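PDB 4B4Y: neuroglobin from Symsagittifera roscoffensis, which binds haem and an oxygen molecule, and probably acts as an oxygen-binding globin of the nervous system. Local coordinates for residues M7-S10 / E11-S15; A131-E135 / E136-A140. All blocks are in the same frame, centred on the assembly; numbering follows the deposited sequence.

Interaction 1 (M7-S10 / E11-S15)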
loop_
_atom_site.group_PDB
_atom_site.type_symbol
_atom_site.label_atom_id
_atom_site.label_comp_id
_atom_site.label_asym_id
_atom_site.label_seq_id
_atom_site.Cartn_x
_atom_site.Cartn_y
_atom_site.Cartn_z
ATOM N N MET A 7 -22.802 18.096 -9.893
ATOM C CA MET A 7 -21.494 17.397 -10.091
ATOM C C MET A 7 -21.099 17.256 -11.598
ATOM O O MET A 7 -20.555 16.201 -12.038
ATOM C CB MET A 7 -21.699 15.962 -9.546
ATOM C CG MET A 7 -20.634 14.865 -9.883
ATOM S SD MET A 7 -19.551 14.282 -8.479
ATOM C CE MET A 7 -19.426 15.789 -7.435
ATOM N N GLN A 8 -21.420 18.279 -12.389
ATOM C CA GLN A 8 -21.247 18.232 -13.831
ATOM C C GLN A 8 -20.525 19.492 -14.215
ATOM O O GLN A 8 -20.819 20.558 -13.685
ATOM C CB GLN A 8 -22.614 18.231 -14.546
ATOM C CG GLN A 8 -23.420 16.908 -14.417
ATOM C CD GLN A 8 -23.129 15.909 -15.569
ATOM O OE1 GLN A 8 -23.398 16.213 -16.747
ATOM N NE2 GLN A 8 -22.583 14.718 -15.226
ATOM N N VAL A 9 -19.606 19.406 -15.151
ATOM C CA VAL A 9 -18.972 20.624 -15.593
ATOM C C VAL A 9 -19.593 21.077 -16.909
ATOM O O VAL A 9 -20.000 20.259 -17.707
ATOM C CB VAL A 9 -17.442 20.461 -15.782
ATOM C CG1 VAL A 9 -16.809 20.020 -14.482
ATOM C CG2 VAL A 9 -17.096 19.514 -16.982
ATOM N N SER A 10 -19.596 22.372 -17.154
ATOM C CA SER A 10 -20.008 22.876 -18.432
ATOM C C SER A 10 -19.025 22.374 -19.523
ATOM O O SER A 10 -17.870 21.968 -19.223
ATOM C CB SER A 10 -20.059 24.410 -18.398
ATOM O OG SER A 10 -18.745 24.943 -18.638
ATOM N N GLU A 11 -19.469 22.457 -20.780
ATOM C CA GLU A 11 -18.677 22.071 -21.911
ATOM C C GLU A 11 -17.515 22.993 -21.991
ATOM O O GLU A 11 -16.405 22.578 -22.318
ATOM C CB GLU A 11 -19.582 22.157 -23.195
ATOM C CG GLU A 11 -18.923 22.316 -24.556
ATOM C CD GLU A 11 -19.960 22.355 -25.729
ATOM O OE1 GLU A 11 -21.123 21.850 -25.569
ATOM O OE2 GLU A 11 -19.586 22.895 -26.806
ATOM N N GLU A 12 -17.758 24.264 -21.705
ATOM C CA GLU A 12 -16.650 25.246 -21.684
ATOM C C GLU A 12 -15.570 24.926 -20.589
ATOM O O GLU A 12 -14.385 25.005 -20.863
ATOM C CB GLU A 12 -17.192 26.662 -21.507
ATOM C CG GLU A 12 -16.080 27.776 -21.605
ATOM C CD GLU A 12 -15.288 27.758 -22.933
ATOM O OE1 GLU A 12 -15.767 27.126 -23.921
ATOM O OE2 GLU A 12 -14.174 28.390 -22.998
ATOM N N GLN A 13 -15.987 24.433 -19.433
ATOM C CA GLN A 13 -15.038 24.007 -18.352
ATOM C C GLN A 13 -14.239 22.785 -18.807
ATOM O O GLN A 13 -13.001 22.795 -18.758
ATOM C CB GLN A 13 -15.793 23.744 -17.031
ATOM C CG GLN A 13 -16.257 25.038 -16.446
ATOM C CD GLN A 13 -17.056 24.869 -15.191
ATOM O OE1 GLN A 13 -17.821 23.931 -15.055
ATOM N NE2 GLN A 13 -16.919 25.824 -14.272
ATOM N N GLN A 14 -14.923 21.775 -19.360
ATOM C CA GLN A 14 -14.234 20.594 -19.990
ATOM C C GLN A 14 -13.210 21.035 -20.950
ATOM O O GLN A 14 -12.015 20.604 -20.910
ATOM C CB GLN A 14 -15.241 19.630 -20.596
ATOM C CG GLN A 14 -14.608 18.374 -21.168
ATOM C CD GLN A 14 -13.832 17.554 -20.080
ATOM O OE1 GLN A 14 -12.594 17.627 -20.008
ATOM N NE2 GLN A 14 -14.549 16.782 -19.286
ATOM N N SER A 15 -13.593 21.980 -21.780
ATOM C CA SER A 15 -12.670 22.389 -22.821
ATOM C C SER A 15 -11.462 23.137 -22.216
ATOM O O SER A 15 -10.308 22.950 -22.649
ATOM C CB SER A 15 -13.429 23.331 -23.850
ATOM O OG SER A 15 -12.419 23.956 -24.683
#

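Interaction 2 (A131-E135 / E136-A140)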
loop_
_atom_site.group_PDB
_atom_site.type_symbol
_atom_site.label_atom_id
_atom_site.label_comp_id
_atom_site.label_asym_id
_atom_site.label_seq_id
_atom_site.Cartn_x
_atom_site.Cartn_y
_atom_site.Cartn_z
ATOM N N ALA A 131 -0.284 34.252 -19.178
ATOM C CA ALA A 131 -1.328 34.725 -20.147
ATOM C C ALA A 131 -2.541 33.776 -20.250
ATOM O O ALA A 131 -3.688 34.221 -20.264
ATOM C CB ALA A 131 -0.664 34.973 -21.556
ATOM N N LYS A 132 -2.316 32.479 -20.149
ATOM C CA LYS A 132 -3.454 31.577 -20.207
ATOM C C LYS A 132 -4.186 31.307 -18.910
ATOM O O LYS A 132 -5.318 30.880 -18.948
ATOM C CB LYS A 132 -2.985 30.237 -20.772
ATOM C CG LYS A 132 -2.537 30.341 -22.301
ATOM C CD LYS A 132 -3.776 30.137 -23.173
ATOM C CE LYS A 132 -3.426 30.117 -24.680
ATOM N NZ LYS A 132 -4.392 31.001 -25.435
ATOM N N TRP A 133 -3.577 31.498 -17.747
ATOM C CA TRP A 133 -4.299 31.111 -16.518
ATOM C C TRP A 133 -5.364 32.146 -16.218
ATOM O O TRP A 133 -5.146 33.319 -16.461
ATOM C CB TRP A 133 -3.288 30.924 -15.346
ATOM C CG TRP A 133 -4.000 30.421 -14.113
ATOM C CD1 TRP A 133 -4.225 31.122 -12.963
ATOM C CD2 TRP A 133 -4.609 29.140 -13.926
ATOM N NE1 TRP A 133 -4.892 30.357 -12.072
ATOM C CE2 TRP A 133 -5.145 29.126 -12.632
ATOM C CE3 TRP A 133 -4.654 27.976 -14.683
ATOM C CZ2 TRP A 133 -5.791 27.988 -12.077
ATOM C CZ3 TRP A 133 -5.305 26.893 -14.183
ATOM C CH2 TRP A 133 -5.899 26.905 -12.867
ATOM N N SER A 134 -6.513 31.773 -15.662
ATOM C CA SER A 134 -7.539 32.766 -15.504
ATOM C C SER A 134 -8.419 32.310 -14.385
ATOM O O SER A 134 -8.406 31.134 -14.009
ATOM C CB SER A 134 -8.412 32.842 -16.821
ATOM O OG SER A 134 -9.189 31.638 -16.926
ATOM N N GLU A 135 -9.270 33.196 -13.918
ATOM C CA GLU A 135 -10.239 32.854 -12.913
ATOM C C GLU A 135 -11.146 31.687 -13.309
ATOM O O GLU A 135 -11.475 30.810 -12.441
ATOM C CB GLU A 135 -11.126 34.073 -12.565
ATOM C CG GLU A 135 -12.166 33.764 -11.436
ATOM C CD GLU A 135 -13.132 34.963 -11.064
ATOM O OE1 GLU A 135 -13.132 36.067 -11.668
ATOM O OE2 GLU A 135 -13.913 34.760 -10.146
ATOM N N GLU A 136 -11.606 31.694 -14.573
ATOM C CA GLU A 136 -12.475 30.620 -15.100
ATOM C C GLU A 136 -11.740 29.301 -15.125
ATOM O O GLU A 136 -12.333 28.311 -14.833
ATOM C CB GLU A 136 -12.963 30.910 -16.572
ATOM C CG GLU A 136 -13.972 32.060 -16.656
ATOM C CD GLU A 136 -13.340 33.522 -16.753
ATOM O OE1 GLU A 136 -12.076 33.736 -16.826
ATOM O OE2 GLU A 136 -14.175 34.473 -16.734
ATOM N N LYS A 137 -10.470 29.295 -15.503
ATOM C CA LYS A 137 -9.715 28.032 -15.408
ATOM C C LYS A 137 -9.612 27.584 -13.945
ATOM O O LYS A 137 -9.838 26.383 -13.620
ATOM C CB LYS A 137 -8.305 28.137 -15.990
ATOM C CG LYS A 137 -8.233 28.035 -17.516
ATOM C CD LYS A 137 -6.798 28.114 -18.006
ATOM C CE LYS A 137 -6.683 28.248 -19.569
ATOM N NZ LYS A 137 -7.036 26.859 -19.869
ATOM N N LYS A 138 -9.352 28.556 -13.061
ATOM C CA LYS A 138 -9.205 28.204 -11.636
ATOM C C LYS A 138 -10.452 27.479 -11.176
ATOM O O LYS A 138 -10.353 26.393 -10.591
ATOM C CB LYS A 138 -8.894 29.422 -10.725
ATOM C CG LYS A 138 -8.993 29.040 -9.253
ATOM C CD LYS A 138 -8.617 30.184 -8.273
ATOM C CE LYS A 138 -9.476 31.433 -8.497
ATOM N NZ LYS A 138 -9.754 32.172 -7.277
ATOM N N GLU A 139 -11.631 28.030 -11.494
ATOM C CA GLU A 139 -12.904 27.416 -11.079
ATOM C C GLU A 139 -13.124 26.085 -11.804
ATOM O O GLU A 139 -13.677 25.150 -11.203
ATOM C CB GLU A 139 -14.134 28.305 -11.482
ATOM C CG GLU A 139 -14.577 29.406 -10.605
ATOM C CD GLU A 139 -15.941 29.998 -11.087
ATOM O OE1 GLU A 139 -16.956 29.226 -11.283
ATOM O OE2 GLU A 139 -15.974 31.248 -11.260
ATOM N N ALA A 140 -12.738 25.975 -13.077
ATOM C CA ALA A 140 -12.892 24.665 -13.771
ATOM C C ALA A 140 -12.041 23.554 -13.049
ATOM O O ALA A 140 -12.538 22.433 -12.748
ATOM C CB ALA A 140 -12.464 24.768 -15.285
#

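Interaction 1 (M7-S10 / E11-S15)
A capping box formed by S10 and Q13 opens helix 11-24, the first helix of this globin chain. S10 is the N-cap residue, and its hydroxyl OG accepts the backbone N-H of Q13 at 2.9 Å, with an N-H...O angle of 155°. With chi1 at 84°, OG sits between the backbone N and carbonyl carbon of S10, which turns it back over the first turn toward that amide. The reciprocal bond runs the other way: the backbone N of S10 donates to OE1 of Q13 over 3.2 Å, with the donor tilted 24° from the plane of the amide carbonyl. Q13 reaches this point because its CG lies anti to its own carbonyl carbon and the chain stays extended beyond CG. The same side chain passes close by the hydroxyl, its CG lying 3.3 Å from S10 OG. Beneath the box the regular helical pattern begins at once, since Q14 N donates to S10 O at 3.0 Å in a nearly straight bond.

V9, the residue before the cap, is buried and packs onto the first turn. Its CB lies 3.6 Å from Q13 OE1, while its CG2 branch approaches CB of Q14 at 4.1 Å, so the valine meets the two glutamines through different atoms. The valine side chain also touches L86 and I147, and its backbone N is hydrogen-bonded to the side chain of N87. The loop before the helix therefore contacts both the loop around L86 and N87 and helix 135-153. Paired bonds, from side chain to backbone in each direction between N-cap and third helical residue, are the defining signature of a capping box at a helix N-terminus.

Interaction 2 (A131-E135 / E136-A140)
S134 is the N-cap of helix 135-153, the C-terminal helix of the globin fold, and its contacts with K137 and K138 join the preceding loop to the first turn. The hydrogen bonds come first: S134 OG accepts from K137 N at 3.0 Å with an N-H...O angle of 168°, so the capping bond is nearly straight. The backbone then takes over, K138 N donating to S134 O and E139 N to E135 O, each at 2.9 Å.

The nonpolar contacts centre on W133. Its CG stands anti to the backbone N (chi1 -175°), which carries the indole forward over the helix start. CB of K137 lies over one face of the six-membered ring, 4.0 Å from its centroid and 24° off the normal, a CH-pi contact. Next along the helix, K138 brings its CA to 3.4 Å from W133 CZ2. The indole also meets the ring of W141, and V124 and V125 of helix 111-127.

Charge is arranged around the same turn. K137 NZ forms salt bridges with D20 and E19 of helix 11-24, whereas E135 and E139 bring like charges together, OE2 to OE2 at 4.2 Å. On its way to D20 and E19, the K137 chain runs past the loop backbone, its CE 3.0 Å from K132 O.

Overall arrangement
Interactions 1 and 2 cap the first and the last helix of the chain, both with a serine whose OG accepts the backbone N-H three residues on; a reciprocal side-chain bond completes the box in interaction 1. Far apart in sequence, they have centres 13 Å apart, on the same side of the chain's centre. The two meet where Q13 CB packs against A140 CB at 3.9 Å. K137 links helix 135-153 to helix 11-24 through D20 and E19, and K143 is hydrogen-bonded to Q8 O in the loop before helix 11-24. Neither contact includes the oxygen-pocket residues F50, H71, I75 and H103. The centres of interactions 1 and 2 lie about 18 and 17 Å from the chain's centre, near the surface.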